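Local coordinates for GTPase-activating protein skywalker (Drosophila melanogaster, PDB 5HJQ), which acts as a GTPase-activating protein for Rab35 in synaptic vesicle protein recycling and binds phosphoinositides through its TBC domain, the part described here, at residues R95-K98 / N99-E103; S110-R113 / A114-P118; Y198-T201 / S202-H206; V221-E225 / K226-N230. All blocks are in the same frame, centred on the assembly; numbering follows the deposited sequence.

Overall arrangement
Contact 1 (95-103) carries two of the cationic side chains that hold the inositol trisphosphate, and contacts 2, 3 and 4 follow one another by touch into the helical core. Contact 2 (110-118) opens the next helix and touches contact 1 where Leu101 CD2 meets Leu116 CD2 at 3.8 Å. Contact 3 (198-206) is joined to contact 2 by the indole of Trp117, whose CZ3 lies 3.8 Å from Ile203 CG2. Contact 4 (221-230) follows through Ile200 CD1 and Ile229 CG1, 3.7 Å apart. That loop returns toward the ligand: the side chain of Lys226 is about 6 Å from it, although contacts 1 and 4 stay about 8 Å apart at their nearest atoms.

Contact 1. Residues R95-K98 / N99-E103; sequences RDVK and NILRE. With I3P (D-myo-inositol-1,4,5-triphosphate), chain B.
One face of the Arg102 guanidinium is covered by Lys98, whose CE lies 3.7 Å above the plane and offset toward the rim, while the 5-phosphate of the inositol trisphosphate stands in plane at the edge. The two side chains run side by side; Lys98, with CG anti to the backbone N (chi1 176°), is extended up to a bend at chi3 (70°), which lays CD 3.3 Å from Arg102 NH2. Each grips its own oxygen of that phosphate: Lys98 NZ reaches O51 of I3P at 2.6 Å, and Arg102 NH2 reaches O53 of I3P at 3.1 Å, nearly straight (171°). The shared anion probably offsets the closeness of the two cations. This is an i, i+4 pair on one face of helix 94-103, which lines the lipid-binding pocket of the TBC domain; Lys300, Arg304 and Arg358 hold the same ligand. Glu297 forms a salt bridge with Arg102 NH2, tying the guanidinium to helix 284-297. An alanine in place of Arg102 is likely to leave O53 without this donor, Glu297 without its mate and the Lys98 chain without the flat surface beside it. One turn earlier, Arg95 O accepts twice from Asn99, from its backbone N and, on the opposite face of the carbonyl plane, from ND2 at 2.7 Å. On the buried side Val97 CG1 packs alongside Leu101 CD1 (3.7 Å), with His296 touching both residues.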
loop_
_atom_site.group_PDB
_atom_site.type_symbol
_atom_site.label_atom_id
_atom_site.label_comp_id
_atom_site.label_asym_id
_atom_site.label_seq_id
_atom_site.Cartn_x
_atom_site.Cartn_y
_atom_site.Cartn_z
ATOM N N ARG A 95 -3.162 -20.066 -5.411
ATOM C CA ARG A 95 -4.431 -19.533 -5.892
ATOM C C ARG A 95 -5.504 -19.681 -4.822
ATOM O O ARG A 95 -6.282 -18.759 -4.573
ATOM C CB ARG A 95 -4.866 -20.234 -7.176
ATOM C CG ARG A 95 -3.974 -19.935 -8.354
ATOM C CD ARG A 95 -4.401 -20.657 -9.613
ATOM N NE ARG A 95 -3.527 -20.298 -10.725
ATOM C CZ ARG A 95 -2.333 -20.840 -10.931
ATOM N NH1 ARG A 95 -1.874 -21.759 -10.090
ATOM N NH2 ARG A 95 -1.594 -20.461 -11.966
ATOM N N ASP A 96 -5.535 -20.851 -4.192
ATOM C CA ASP A 96 -6.447 -21.101 -3.086
ATOM C C ASP A 96 -6.220 -20.092 -1.968
ATOM O O ASP A 96 -7.168 -19.508 -1.449
ATOM C CB ASP A 96 -6.279 -22.526 -2.557
ATOM C CG ASP A 96 -7.091 -23.537 -3.344
ATOM O OD1 ASP A 96 -8.114 -23.144 -3.945
ATOM O OD2 ASP A 96 -6.705 -24.725 -3.360
ATOM N N VAL A 97 -4.956 -19.877 -1.617
ATOM C CA VAL A 97 -4.608 -18.885 -0.606
ATOM C C VAL A 97 -4.998 -17.485 -1.073
ATOM O O VAL A 97 -5.606 -16.718 -0.321
ATOM C CB VAL A 97 -3.102 -18.919 -0.275
ATOM C CG1 VAL A 97 -2.703 -17.696 0.536
ATOM C CG2 VAL A 97 -2.752 -20.198 0.474
ATOM N N LYS A 98 -4.655 -17.169 -2.321
ATOM C CA LYS A 98 -4.990 -15.878 -2.916
ATOM C C LYS A 98 -6.483 -15.596 -2.813
ATOM O O LYS A 98 -6.890 -14.493 -2.452
ATOM C CB LYS A 98 -4.552 -15.823 -4.384
ATOM C CG LYS A 98 -4.963 -14.540 -5.097
ATOM C CD LYS A 98 -4.446 -14.490 -6.531
ATOM C CE LYS A 98 -5.160 -15.494 -7.421
ATOM N NZ LYS A 98 -4.745 -15.349 -8.844
ATOM N N ASN A 99 -7.292 -16.605 -3.119
ATOM C CA ASN A 99 -8.741 -16.450 -3.101
ATOM C C ASN A 99 -9.310 -16.377 -1.691
ATOM O O ASN A 99 -10.286 -15.673 -1.451
ATOM C CB ASN A 99 -9.404 -17.589 -3.877
ATOM C CG ASN A 99 -9.390 -17.352 -5.379
ATOM O OD1 ASN A 99 -10.222 -16.613 -5.906
ATOM N ND2 ASN A 99 -8.443 -17.974 -6.073
ATOM N N ILE A 100 -8.696 -17.096 -0.758
ATOM C CA ILE A 100 -9.109 -17.024 0.639
ATOM C C ILE A 100 -8.871 -15.619 1.174
ATOM O O ILE A 100 -9.733 -15.038 1.837
ATOM C CB ILE A 100 -8.355 -18.046 1.512
ATOM C CG1 ILE A 100 -8.846 -19.462 1.210
ATOM C CG2 ILE A 100 -8.532 -17.731 2.991
ATOM C CD1 ILE A 100 -7.896 -20.536 1.652
ATOM N N LEU A 101 -7.699 -15.075 0.868
ATOM C CA LEU A 101 -7.342 -13.728 1.291
ATOM C C LEU A 101 -8.301 -12.686 0.720
ATOM O O LEU A 101 -8.625 -11.700 1.384
ATOM C CB LEU A 101 -5.909 -13.405 0.874
ATOM C CG LEU A 101 -4.818 -14.193 1.601
ATOM C CD1 LEU A 101 -3.514 -14.112 0.834
ATOM C CD2 LEU A 101 -4.635 -13.692 3.032
ATOM N N ARG A 102 -8.757 -12.917 -0.509
ATOM C CA ARG A 102 -9.682 -11.997 -1.164
ATOM C C ARG A 102 -11.072 -12.011 -0.530
ATOM O O ARG A 102 -11.724 -10.971 -0.430
ATOM C CB ARG A 102 -9.798 -12.319 -2.660
ATOM C CG ARG A 102 -8.543 -12.028 -3.472
ATOM C CD ARG A 102 -8.755 -12.337 -4.949
ATOM N NE ARG A 102 -7.547 -12.120 -5.742
ATOM C CZ ARG A 102 -7.488 -12.259 -7.063
ATOM N NH1 ARG A 102 -8.570 -12.613 -7.742
ATOM N NH2 ARG A 102 -6.351 -12.037 -7.708
ATOM N N GLU A 103 -11.521 -13.186 -0.091
ATOM C CA GLU A 103 -12.908 -13.339 0.351
ATOM C C GLU A 103 -13.099 -13.365 1.868
ATOM O O GLU A 103 -14.169 -12.995 2.362
ATOM C CB GLU A 103 -13.511 -14.604 -0.255
ATOM C CG GLU A 103 -13.178 -14.798 -1.721
ATOM C CD GLU A 103 -14.406 -15.086 -2.567
ATOM O OE1 GLU A 103 -15.516 -14.696 -2.143
ATOM O OE2 GLU A 103 -14.264 -15.678 -3.662
HETATM C C1 I3P B . -6.015 -12.329 -15.352
HETATM C C2 I3P B . -5.444 -13.520 -16.102
HETATM C C3 I3P B . -3.953 -13.723 -15.830
HETATM C C4 I3P B . -3.420 -13.283 -14.466
HETATM C C5 I3P B . -4.351 -12.559 -13.499
HETATM C C6 I3P B . -5.837 -12.572 -13.885
HETATM O O1 I3P B . -7.421 -12.145 -15.601
HETATM O O2 I3P B . -6.128 -14.670 -15.702
HETATM O O3 I3P B . -3.652 -15.106 -15.990
HETATM O O4 I3P B . -2.289 -12.423 -14.712
HETATM O O5 I3P B . -4.212 -13.144 -12.227
HETATM O O6 I3P B . -6.532 -11.555 -13.170
HETATM P P1 I3P B . -8.090 -12.543 -17.007
HETATM O O11 I3P B . -8.161 -14.023 -17.131
HETATM O O12 I3P B . -9.496 -11.987 -17.049
HETATM O O13 I3P B . -7.284 -11.946 -18.177
HETATM P P4 I3P B . -0.831 -12.964 -14.308
HETATM O O41 I3P B . -0.940 -14.396 -13.842
HETATM O O42 I3P B . -0.271 -12.095 -13.180
HETATM O O43 I3P B . 0.108 -12.883 -15.536
HETATM P P5 I3P B . -4.526 -12.290 -10.942
HETATM O O51 I3P B . -3.980 -12.978 -9.745
HETATM O O52 I3P B . -3.881 -10.933 -11.066
HETATM O O53 I3P B . -6.014 -12.123 -10.775
#

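Contact 2. Residues S110-R113 / A114-P118; sequences SPIR and AQLWP
With CG set anti to its carbonyl carbon (chi1 -69°) and the chain extended to NE, Arg113 runs alongside Trp117, whose own CG has the same setting (chi1 -78°). The pair spans the first turn of helix 113-122 in the TBC domain. Arg113 CD sits over one face of the indole, 3.5 Å above its plane and offset toward the rim, 3.7 Å from Trp117 CZ2. The arginine's aliphatic part thus does the packing, its guanidinium plane 76° from that of the ring. Asp292 of helix 284-297 joins the two polar ends, in a salt bridge with Arg113 NH2 and as acceptor from Trp117 NE1; Arg113 NH1 is also hydrogen-bonded to Pro107 O. A leucine in place of Trp117 would probably leave the methylenes of Arg113 without their flat cover and Asp292 without its indole donor. Ahead of the helix, Ser110 OG accepts from Ile112 N at 3.3 Å, a capping bond. Ile112 and Leu116 lie side by side, Ile112 CD1 4.1 Å from Leu116 CD2. Pro118 has no N-H for the turn before it, which fits the kink there; Arg113 O, bonded to Trp117 N, also lies 3.4 Å from Pro118 CD.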
loop_
_atom_site.group_PDB
_atom_site.type_symbol
_atom_site.label_atom_id
_atom_site.label_comp_id
_atom_site.label_asym_id
_atom_site.label_seq_id
_atom_site.Cartn_x
_atom_site.Cartn_y
_atom_site.Cartn_z
ATOM N N SER A 110 -8.842 -9.374 14.918
ATOM C CA SER A 110 -8.420 -10.765 14.769
ATOM C C SER A 110 -6.920 -10.965 14.994
ATOM O O SER A 110 -6.102 -10.186 14.512
ATOM C CB SER A 110 -8.802 -11.285 13.383
ATOM O OG SER A 110 -8.272 -12.581 13.167
ATOM N N PRO A 111 -6.558 -12.015 15.741
ATOM C CA PRO A 111 -5.152 -12.286 16.048
ATOM C C PRO A 111 -4.432 -13.002 14.908
ATOM O O PRO A 111 -3.242 -13.293 15.028
ATOM C CB PRO A 111 -5.237 -13.182 17.286
ATOM C CG PRO A 111 -6.511 -13.931 17.094
ATOM C CD PRO A 111 -7.462 -12.964 16.415
ATOM N N ILE A 112 -5.141 -13.277 13.817
ATOM C CA ILE A 112 -4.577 -14.073 12.729
ATOM C C ILE A 112 -3.464 -13.323 11.996
ATOM O O ILE A 112 -2.531 -13.935 11.479
ATOM C CB ILE A 112 -5.663 -14.500 11.708
ATOM C CG1 ILE A 112 -5.129 -15.597 10.783
ATOM C CG2 ILE A 112 -6.163 -13.303 10.897
ATOM C CD1 ILE A 112 -6.047 -15.921 9.615
ATOM N N ARG A 113 -3.547 -11.996 11.976
ATOM C CA ARG A 113 -2.610 -11.198 11.195
ATOM C C ARG A 113 -1.224 -11.194 11.820
ATOM O O ARG A 113 -0.222 -11.078 11.113
ATOM C CB ARG A 113 -3.132 -9.772 11.033
ATOM C CG ARG A 113 -4.358 -9.710 10.152
ATOM C CD ARG A 113 -4.655 -8.306 9.660
ATOM N NE ARG A 113 -5.755 -8.337 8.704
ATOM C CZ ARG A 113 -7.039 -8.373 9.044
ATOM N NH1 ARG A 113 -7.387 -8.368 10.324
ATOM N NH2 ARG A 113 -7.974 -8.406 8.104
ATOM N N ALA A 114 -1.172 -11.344 13.139
ATOM C CA ALA A 114 0.099 -11.482 13.839
ATOM C C ALA A 114 0.880 -12.672 13.286
ATOM O O ALA A 114 2.112 -12.685 13.301
ATOM C CB ALA A 114 -0.126 -11.639 15.332
ATOM N N GLN A 115 0.151 -13.664 12.784
ATOM C CA GLN A 115 0.765 -14.841 12.185
ATOM C C GLN A 115 0.668 -14.853 10.658
ATOM O O GLN A 115 1.605 -15.272 9.980
ATOM C CB GLN A 115 0.129 -16.115 12.747
ATOM C CG GLN A 115 0.557 -16.457 14.169
ATOM C CD GLN A 115 -0.026 -17.772 14.647
ATOM O OE1 GLN A 115 0.644 -18.806 14.623
ATOM N NE2 GLN A 115 -1.279 -17.739 15.087
ATOM N N LEU A 116 -0.466 -14.410 10.121
ATOM C CA LEU A 116 -0.709 -14.475 8.680
ATOM C C LEU A 116 0.270 -13.619 7.882
ATOM O O LEU A 116 0.869 -14.089 6.914
ATOM C CB LEU A 116 -2.145 -14.050 8.358
ATOM C CG LEU A 116 -2.555 -14.031 6.883
ATOM C CD1 LEU A 116 -2.230 -15.355 6.206
ATOM C CD2 LEU A 116 -4.039 -13.711 6.748
ATOM N N TRP A 117 0.438 -12.368 8.295
ATOM C CA TRP A 117 1.258 -11.424 7.535
ATOM C C TRP A 117 2.762 -11.734 7.513
ATOM O O TRP A 117 3.386 -11.611 6.459
ATOM C CB TRP A 117 1.034 -10.001 8.051
ATOM C CG TRP A 117 -0.243 -9.390 7.563
ATOM C CD1 TRP A 117 -1.229 -10.009 6.854
ATOM C CD2 TRP A 117 -0.661 -8.033 7.733
ATOM N NE1 TRP A 117 -2.241 -9.121 6.574
ATOM C CE2 TRP A 117 -1.916 -7.901 7.104
ATOM C CE3 TRP A 117 -0.100 -6.918 8.360
ATOM C CZ2 TRP A 117 -2.620 -6.699 7.088
ATOM C CZ3 TRP A 117 -0.796 -5.725 8.335
ATOM C CH2 TRP A 117 -2.045 -5.625 7.707
ATOM N N PRO A 118 3.359 -12.123 8.662
ATOM C CA PRO A 118 4.788 -12.456 8.569
ATOM C C PRO A 118 5.077 -13.627 7.632
ATOM O O PRO A 118 6.160 -13.696 7.048
ATOM C CB PRO A 118 5.156 -12.819 10.008
ATOM C CG PRO A 118 4.199 -12.051 10.833
ATOM C CD PRO A 118 2.909 -12.072 10.066
#

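Contact 3. Residues Y198-T201 / S202-H206; sequences YPIT and SILLH
This is a local contact along the short helix 197-204, a buried element of the TBC domain away from the ligand pocket. Its backbone evidence is a run of four i, i+4 bonds, from Ser202 N to Tyr198 O through Leu205 N to Thr201 O; the straightest joins Leu204 N to Ile200 O at 2.9 Å (170°). Ile200 and Leu204 lie side by side, and their branches CG2 and CD1 meet at 4.1 Å. On another side of the helix, Ser202 OG stands obliquely by the Tyr198 ring, 3.7 Å from CE1. The tyrosine CG is anti to the backbone N (chi1 -165°), which brings CE1 beside the serine. Neither hydroxyl depends on the other: Tyr198 OH is hydrogen-bonded to Asp178, and Ser202 OG to the carbonyl oxygen of Leu165. Near the end of the helix the His206 ring turns back, and its ND1 donates to Ser202 O, though the 2.5 Å between them is doubtful as an exact length; NE2 accepts from His168 N. Around this core, Tyr198 and Leu205 face helix 171-187, Thr201 and Leu204 pack on Leu217 of helix 210-221, and Ile200, Ile203 and Leu204 press against Tyr294, Met291 and Phe295 of helix 284-297.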
loop_
_atom_site.group_PDB
_atom_site.type_symbol
_atom_site.label_atom_id
_atom_site.label_comp_id
_atom_site.label_asym_id
_atom_site.label_seq_id
_atom_site.Cartn_x
_atom_site.Cartn_y
_atom_site.Cartn_z
ATOM N N TYR A 198 7.727 3.800 4.465
ATOM C CA TYR A 198 7.351 4.176 5.826
ATOM C C TYR A 198 5.873 3.887 6.153
ATOM O O TYR A 198 5.596 3.288 7.193
ATOM C CB TYR A 198 7.670 5.655 6.080
ATOM C CG TYR A 198 7.662 6.053 7.541
ATOM C CD1 TYR A 198 6.467 6.248 8.225
ATOM C CD2 TYR A 198 8.847 6.246 8.235
ATOM C CE1 TYR A 198 6.456 6.616 9.557
ATOM C CE2 TYR A 198 8.844 6.611 9.567
ATOM C CZ TYR A 198 7.646 6.797 10.219
ATOM O OH TYR A 198 7.640 7.163 11.541
ATOM N N PRO A 199 4.922 4.313 5.289
ATOM C CA PRO A 199 3.518 4.007 5.605
ATOM C C PRO A 199 3.236 2.515 5.790
ATOM O O PRO A 199 2.420 2.148 6.635
ATOM C CB PRO A 199 2.765 4.547 4.385
ATOM C CG PRO A 199 3.609 5.660 3.904
ATOM C CD PRO A 199 5.019 5.194 4.107
ATOM N N ILE A 200 3.915 1.673 5.018
ATOM C CA ILE A 200 3.745 0.229 5.126
ATOM C C ILE A 200 4.314 -0.284 6.451
ATOM O O ILE A 200 3.696 -1.111 7.128
ATOM C CB ILE A 200 4.419 -0.503 3.948
ATOM C CG1 ILE A 200 3.681 -0.208 2.638
ATOM C CG2 ILE A 200 4.449 -2.003 4.194
ATOM C CD1 ILE A 200 4.255 -0.946 1.444
ATOM N N THR A 201 5.490 0.221 6.812
ATOM C CA THR A 201 6.136 -0.121 8.074
ATOM C C THR A 201 5.199 0.140 9.246
ATOM O O THR A 201 5.095 -0.674 10.162
ATOM C CB THR A 201 7.434 0.681 8.276
ATOM O OG1 THR A 201 8.345 0.391 7.212
ATOM C CG2 THR A 201 8.086 0.333 9.610
ATOM N N SER A 202 4.509 1.274 9.197
ATOM C CA SER A 202 3.533 1.627 10.220
ATOM C C SER A 202 2.378 0.630 10.273
ATOM O O SER A 202 1.900 0.287 11.350
ATOM C CB SER A 202 2.991 3.037 9.976
ATOM O OG SER A 202 3.981 4.018 10.232
ATOM N N ILE A 203 1.930 0.178 9.107
ATOM C CA ILE A 203 0.817 -0.764 9.022
ATOM C C ILE A 203 1.188 -2.117 9.623
ATOM O O ILE A 203 0.424 -2.696 10.397
ATOM C CB ILE A 203 0.364 -0.963 7.562
ATOM C CG1 ILE A 203 -0.184 0.346 6.988
ATOM C CG2 ILE A 203 -0.692 -2.047 7.472
ATOM C CD1 ILE A 203 -0.708 0.220 5.573
ATOM N N LEU A 204 2.365 -2.611 9.255
ATOM C CA LEU A 204 2.885 -3.858 9.795
ATOM C C LEU A 204 2.928 -3.817 11.318
ATOM O O LEU A 204 2.552 -4.777 11.987
ATOM C CB LEU A 204 4.281 -4.129 9.239
ATOM C CG LEU A 204 4.372 -4.384 7.737
ATOM C CD1 LEU A 204 5.818 -4.337 7.295
ATOM C CD2 LEU A 204 3.756 -5.731 7.408
ATOM N N LEU A 205 3.372 -2.684 11.852
ATOM C CA LEU A 205 3.563 -2.509 13.288
ATOM C C LEU A 205 2.258 -2.537 14.084
ATOM O O LEU A 205 2.280 -2.567 15.312
ATOM C CB LEU A 205 4.300 -1.194 13.551
ATOM C CG LEU A 205 5.810 -1.235 13.299
ATOM C CD1 LEU A 205 6.435 0.140 13.494
ATOM C CD2 LEU A 205 6.465 -2.265 14.223
ATOM N N HIS A 206 1.126 -2.523 13.391
ATOM C CA HIS A 206 -0.168 -2.567 14.062
ATOM C C HIS A 206 -0.559 -3.986 14.474
ATOM O O HIS A 206 -1.538 -4.173 15.194
ATOM C CB HIS A 206 -1.263 -1.978 13.164
ATOM C CG HIS A 206 -1.282 -0.481 13.128
ATOM N ND1 HIS A 206 -0.324 0.263 12.473
ATOM C CD2 HIS A 206 -2.145 0.411 13.670
ATOM C CE1 HIS A 206 -0.596 1.548 12.611
ATOM N NE2 HIS A 206 -1.696 1.665 13.334
#

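Contact 4. Residues V221-E225 / K226-N230; sequences VGSKE and KVFIN
The loop that links helix 210-221 to helix 233-250 doubles back on itself here, its two arms running 158° apart in direction, and the side chain of Ser223 bonds the main chain of Lys226 across the turn. Ser223 OG donates to Lys226 O at 2.7 Å, approaching at a C=O...O angle of 125° and tilted 25° from the carbonyl plane. The hydroxyl is anti to the serine's own backbone N, which carries it across to the returning arm. There it also lies in the plane of the Phe228 ring, at its edge, 3.6 Å from CE1; the serine CB is 3.8 Å from the same ring atom. One small side chain therefore meets both a main-chain acceptor and an aromatic rim, and His124 touches Ser223 and Phe228 alike. In this TBC domain the loop reaches from helix 197-204 toward the phosphoinositide pocket. Near its tip is Lys226, whose side chain is about 6 Å from the bound inositol trisphosphate and from Thr362 of the pocket; NZ makes a weak hydrogen bond to Glu297 O. Glu225 stands next to it, with OE2 5.9 Å from Lys226 NZ, so any attraction between these opposite charges acts without contact. Toward the core, Val221 and Ile229 cross obliquely, and CG2 of the valine meets CD1 of the isoleucine at 4.1 Å. Leu197 and Ile200 of helix 197-204 touch Val221 and Ile229 respectively, while Phe228 O accepts a hydrogen bond from Tyr294 OH of helix 284-297.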
loop_
_atom_site.group_PDB
_atom_site.type_symbol
_atom_site.label_atom_id
_atom_site.label_comp_id
_atom_site.label_asym_id
_atom_site.label_seq_id
_atom_site.Cartn_x
_atom_site.Cartn_y
_atom_site.Cartn_z
ATOM N N VAL A 221 10.963 -5.765 0.003
ATOM C CA VAL A 221 11.900 -4.913 -0.720
ATOM C C VAL A 221 12.892 -5.722 -1.562
ATOM O O VAL A 221 13.245 -5.328 -2.676
ATOM C CB VAL A 221 12.663 -3.997 0.267
ATOM C CG1 VAL A 221 14.001 -3.554 -0.299
ATOM C CG2 VAL A 221 11.800 -2.802 0.650
ATOM N N GLY A 222 13.320 -6.866 -1.038
ATOM C CA GLY A 222 14.298 -7.695 -1.719
ATOM C C GLY A 222 13.709 -8.723 -2.667
ATOM O O GLY A 222 14.447 -9.510 -3.260
ATOM N N SER A 223 12.387 -8.726 -2.807
ATOM C CA SER A 223 11.715 -9.630 -3.737
ATOM C C SER A 223 12.260 -9.460 -5.156
ATOM O O SER A 223 12.397 -8.341 -5.649
ATOM C CB SER A 223 10.205 -9.395 -3.719
ATOM O OG SER A 223 9.553 -10.197 -4.688
ATOM N N LYS A 224 12.572 -10.580 -5.802
ATOM C CA LYS A 224 13.252 -10.559 -7.093
ATOM C C LYS A 224 12.287 -10.773 -8.256
ATOM O O LYS A 224 12.538 -10.312 -9.370
ATOM C CB LYS A 224 14.356 -11.618 -7.117
ATOM C CG LYS A 224 14.774 -12.089 -5.730
ATOM C CD LYS A 224 15.571 -13.389 -5.772
ATOM C CE LYS A 224 15.928 -13.857 -4.363
ATOM N NZ LYS A 224 16.692 -12.838 -3.589
ATOM N N GLU A 225 11.183 -11.465 -7.992
ATOM C CA GLU A 225 10.161 -11.679 -9.010
ATOM C C GLU A 225 9.047 -10.640 -8.907
ATOM O O GLU A 225 8.881 -9.801 -9.793
ATOM C CB GLU A 225 9.573 -13.087 -8.897
ATOM C CG GLU A 225 8.535 -13.411 -9.968
ATOM C CD GLU A 225 7.979 -14.819 -9.856
ATOM O OE1 GLU A 225 8.370 -15.549 -8.918
ATOM O OE2 GLU A 225 7.148 -15.194 -10.710
ATOM N N LYS A 226 8.284 -10.707 -7.821
ATOM C CA LYS A 226 7.169 -9.792 -7.608
ATOM C C LYS A 226 7.639 -8.427 -7.125
ATOM O O LYS A 226 8.650 -8.315 -6.433
ATOM C CB LYS A 226 6.174 -10.378 -6.604
ATOM C CG LYS A 226 5.313 -11.498 -7.162
ATOM C CD LYS A 226 4.256 -11.929 -6.159
ATOM C CE LYS A 226 3.327 -12.972 -6.753
ATOM N NZ LYS A 226 2.696 -12.495 -8.016
ATOM N N VAL A 227 6.890 -7.393 -7.495
ATOM C CA VAL A 227 7.185 -6.030 -7.073
ATOM C C VAL A 227 6.235 -5.605 -5.956
ATOM O O VAL A 227 5.026 -5.798 -6.058
ATOM C CB VAL A 227 7.070 -5.037 -8.250
ATOM C CG1 VAL A 227 7.349 -3.619 -7.782
ATOM C CG2 VAL A 227 8.018 -5.432 -9.379
ATOM N N PHE A 228 6.787 -5.029 -4.891
ATOM C CA PHE A 228 5.986 -4.565 -3.765
ATOM C C PHE A 228 6.225 -3.086 -3.499
ATOM O O PHE A 228 5.294 -2.280 -3.490
ATOM C CB PHE A 228 6.305 -5.374 -2.498
ATOM C CG PHE A 228 5.939 -6.824 -2.596
ATOM C CD1 PHE A 228 6.827 -7.742 -3.129
ATOM C CD2 PHE A 228 4.702 -7.269 -2.162
ATOM C CE1 PHE A 228 6.490 -9.077 -3.222
ATOM C CE2 PHE A 228 4.357 -8.603 -2.255
ATOM C CZ PHE A 228 5.253 -9.508 -2.787
ATOM N N ILE A 229 7.489 -2.743 -3.282
ATOM C CA ILE A 229 7.866 -1.401 -2.867
ATOM C C ILE A 229 8.922 -0.811 -3.806
ATOM O O ILE A 229 10.031 -1.335 -3.915
ATOM C CB ILE A 229 8.401 -1.407 -1.419
ATOM C CG1 ILE A 229 7.292 -1.784 -0.433
ATOM C CG2 ILE A 229 8.963 -0.057 -1.053
ATOM C CD1 ILE A 229 7.803 -2.075 0.967
ATOM N N ASN A 230 8.571 0.272 -4.492
ATOM C CA ASN A 230 9.507 0.921 -5.406
ATOM C C ASN A 230 10.601 1.647 -4.634
ATOM O O ASN A 230 10.326 2.302 -3.630
ATOM C CB ASN A 230 8.772 1.883 -6.337
ATOM C CG ASN A 230 7.905 1.158 -7.345
ATOM O OD1 ASN A 230 6.806 1.606 -7.673
ATOM N ND2 ASN A 230 8.390 0.019 -7.833
#